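Local coordinates for protein acetyl xylan esterase (Paenibacillus sp. R4, PDB 6AGQ) that probably removes acetyl groups from acetylated xylan by ester hydrolysis, as a cold-active acetyl xylan esterase of the alpha/beta-hydrolase superfamily, at residues A[178-183]-A[201-206]. Numbering follows the deposited sequence.
Sequences RIAVYG and PKLALP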
loop_
_atom_site.group_PDB
_atom_site.type_symbol
_atom_site.label_atom_id
_atom_site.label_comp_id
_atom_site.label_asym_id
_atom_site.label_seq_id
_atom_site.Cartn_x
_atom_site.Cartn_y
_atom_site.Cartn_z
ATOM N N ARG A 178 3.224 46.336 -14.978
ATOM C CA ARG A 178 3.987 45.525 -14.052
ATOM C C ARG A 178 3.114 44.425 -13.449
ATOM O O ARG A 178 2.928 44.381 -12.245
ATOM C CB ARG A 178 4.672 46.445 -12.979
ATOM C CG ARG A 178 5.556 47.487 -13.655
ATOM C CD ARG A 178 6.277 48.410 -12.672
ATOM N NE ARG A 178 7.183 47.673 -11.823
ATOM C CZ ARG A 178 7.686 48.120 -10.679
ATOM N NH1 ARG A 178 7.414 49.352 -10.247
ATOM N NH2 ARG A 178 8.487 47.338 -9.961
ATOM N N ILE A 179 2.575 43.553 -14.301
ATOM C CA ILE A 179 1.736 42.431 -13.871
ATOM C C ILE A 179 2.476 41.074 -13.998
ATOM O O ILE A 179 3.047 40.782 -15.057
ATOM C CB ILE A 179 0.490 42.335 -14.740
ATOM C CG1 ILE A 179 -0.355 43.617 -14.653
ATOM C CG2 ILE A 179 -0.370 41.110 -14.377
ATOM C CD1 ILE A 179 -1.425 43.655 -15.750
ATOM N N ALA A 180 2.451 40.263 -12.936
ATOM C CA ALA A 180 2.948 38.897 -12.991
ATOM C C ALA A 180 1.812 37.929 -12.703
ATOM O O ALA A 180 0.885 38.272 -11.957
ATOM C CB ALA A 180 4.064 38.682 -12.013
ATOM N N VAL A 181 1.868 36.767 -13.343
ATOM C CA VAL A 181 0.862 35.675 -13.197
ATOM C C VAL A 181 1.587 34.450 -12.653
ATOM O O VAL A 181 2.705 34.148 -13.104
ATOM C CB VAL A 181 0.062 35.388 -14.491
ATOM C CG1 VAL A 181 -0.934 36.509 -14.808
ATOM C CG2 VAL A 181 0.963 35.210 -15.677
ATOM N N TYR A 182 1.018 33.808 -11.610
ATOM C CA TYR A 182 1.708 32.770 -10.822
ATOM C C TYR A 182 0.709 31.707 -10.393
ATOM O O TYR A 182 -0.450 31.990 -10.201
ATOM C CB TYR A 182 2.411 33.387 -9.612
ATOM C CG TYR A 182 2.567 32.486 -8.434
ATOM C CD1 TYR A 182 3.401 31.363 -8.501
ATOM C CD2 TYR A 182 1.876 32.713 -7.258
ATOM C CE1 TYR A 182 3.496 30.446 -7.453
ATOM C CE2 TYR A 182 1.993 31.841 -6.183
ATOM C CZ TYR A 182 2.801 30.702 -6.289
ATOM O OH TYR A 182 2.920 29.806 -5.269
ATOM N N GLY A 183 1.168 30.469 -10.284
ATOM C CA GLY A 183 0.360 29.369 -9.798
ATOM C C GLY A 183 1.038 28.044 -9.912
ATOM O O GLY A 183 1.876 27.829 -10.821
ATOM N N PRO A 201 0.528 40.740 -19.201
ATOM C CA PRO A 201 1.459 40.254 -18.177
ATOM C C PRO A 201 2.895 40.377 -18.622
ATOM O O PRO A 201 3.214 40.067 -19.759
ATOM C CB PRO A 201 1.070 38.780 -18.003
ATOM C CG PRO A 201 -0.297 38.673 -18.547
ATOM C CD PRO A 201 -0.402 39.676 -19.630
ATOM N N LYS A 202 3.737 40.904 -17.733
ATOM C CA LYS A 202 5.126 41.069 -17.984
ATOM C C LYS A 202 5.974 39.843 -17.552
ATOM O O LYS A 202 6.993 39.534 -18.196
ATOM C CB LYS A 202 5.561 42.269 -17.230
ATOM C CG LYS A 202 6.924 42.719 -17.590
ATOM C CD LYS A 202 7.339 43.746 -16.580
ATOM C CE LYS A 202 8.643 44.379 -17.000
ATOM N NZ LYS A 202 8.893 45.502 -16.060
ATOM N N LEU A 203 5.549 39.183 -16.479
ATOM C CA LEU A 203 6.183 37.978 -15.977
ATOM C C LEU A 203 5.180 36.835 -15.875
ATOM O O LEU A 203 4.028 37.074 -15.562
ATOM C CB LEU A 203 6.725 38.213 -14.576
ATOM C CG LEU A 203 8.105 38.698 -14.320
ATOM C CD1 LEU A 203 8.546 39.738 -15.298
ATOM C CD2 LEU A 203 8.217 39.186 -12.901
ATOM N N ALA A 204 5.654 35.594 -16.056
ATOM C CA ALA A 204 4.850 34.375 -15.841
ATOM C C ALA A 204 5.648 33.435 -14.940
ATOM O O ALA A 204 6.812 33.185 -15.238
ATOM C CB ALA A 204 4.528 33.703 -17.152
ATOM N N LEU A 205 5.052 32.981 -13.813
ATOM C CA LEU A 205 5.731 32.122 -12.889
ATOM C C LEU A 205 5.016 30.743 -12.681
ATOM O O LEU A 205 4.655 30.416 -11.551
ATOM C CB LEU A 205 5.905 32.837 -11.560
ATOM C CG LEU A 205 6.877 34.030 -11.538
ATOM C CD1 LEU A 205 6.158 35.327 -11.819
ATOM C CD2 LEU A 205 7.530 34.138 -10.167
ATOM N N PRO A 206 4.875 29.927 -13.741
ATOM C CA PRO A 206 4.330 28.551 -13.586
ATOM C C PRO A 206 5.139 27.585 -12.673
ATOM O O PRO A 206 6.323 27.367 -12.897
ATOM C CB PRO A 206 4.284 28.052 -15.008
ATOM C CG PRO A 206 5.384 28.766 -15.687
ATOM C CD PRO A 206 5.439 30.128 -15.089
#
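Ala180 and Leu203 face each other on the same side of the sheet, with CB of Ala180 3.7 Å from CB of Leu203. On that side Leu205 spans two neighbours: its CB lies beside Tyr182 CB, while CD1 reaches back to 4.0 Å from Ala180 CB, with CG anti to the carbonyl carbon (chi1 -69°) and the chi2 rotation then turning CD1 toward Ala180. The Tyr182 ring presents its edge to 203-206, its CD1 standing 3.4 Å from Leu205 O with that oxygen in the ring plane. Met313 and Phe316 of helix 309-320 pack on Leu205, Met313 also on Tyr182 and Phe316 on Leu203. Val181 points to the other side, where its CG2 lies 4.1 Å from Ala204 CB and also approaches Pro201 CB; Leu165 of helix 153-170 packs on Val181 and Pro201.

The strand axes run parallel to within 7°, the arrangement of a beta-alpha-beta crossover through helix 186-197 in an alpha/beta-hydrolase sheet. Gly183, at the end of 178-183, opens a GxSxG pattern consistent with the nucleophile elbow.

Backbone bonds fix the register. Val181 O takes Leu205 N at 2.7 Å, and Val181 N gives to Leu203 O at 3.1 Å, the donor tilted out of the carbonyl plane. Ile179 O accepts two bonds from the start of 201-206: Lys202 N lies in its carbonyl plane at 2.8 Å, and Leu203 N makes a longer, straighter bond (3.3 Å, 168° at the hydrogen). The extended Lys202 side chain carries NZ to the O of Leu321, the C-terminal residue, which Arg178 NE also hydrogen-bonds.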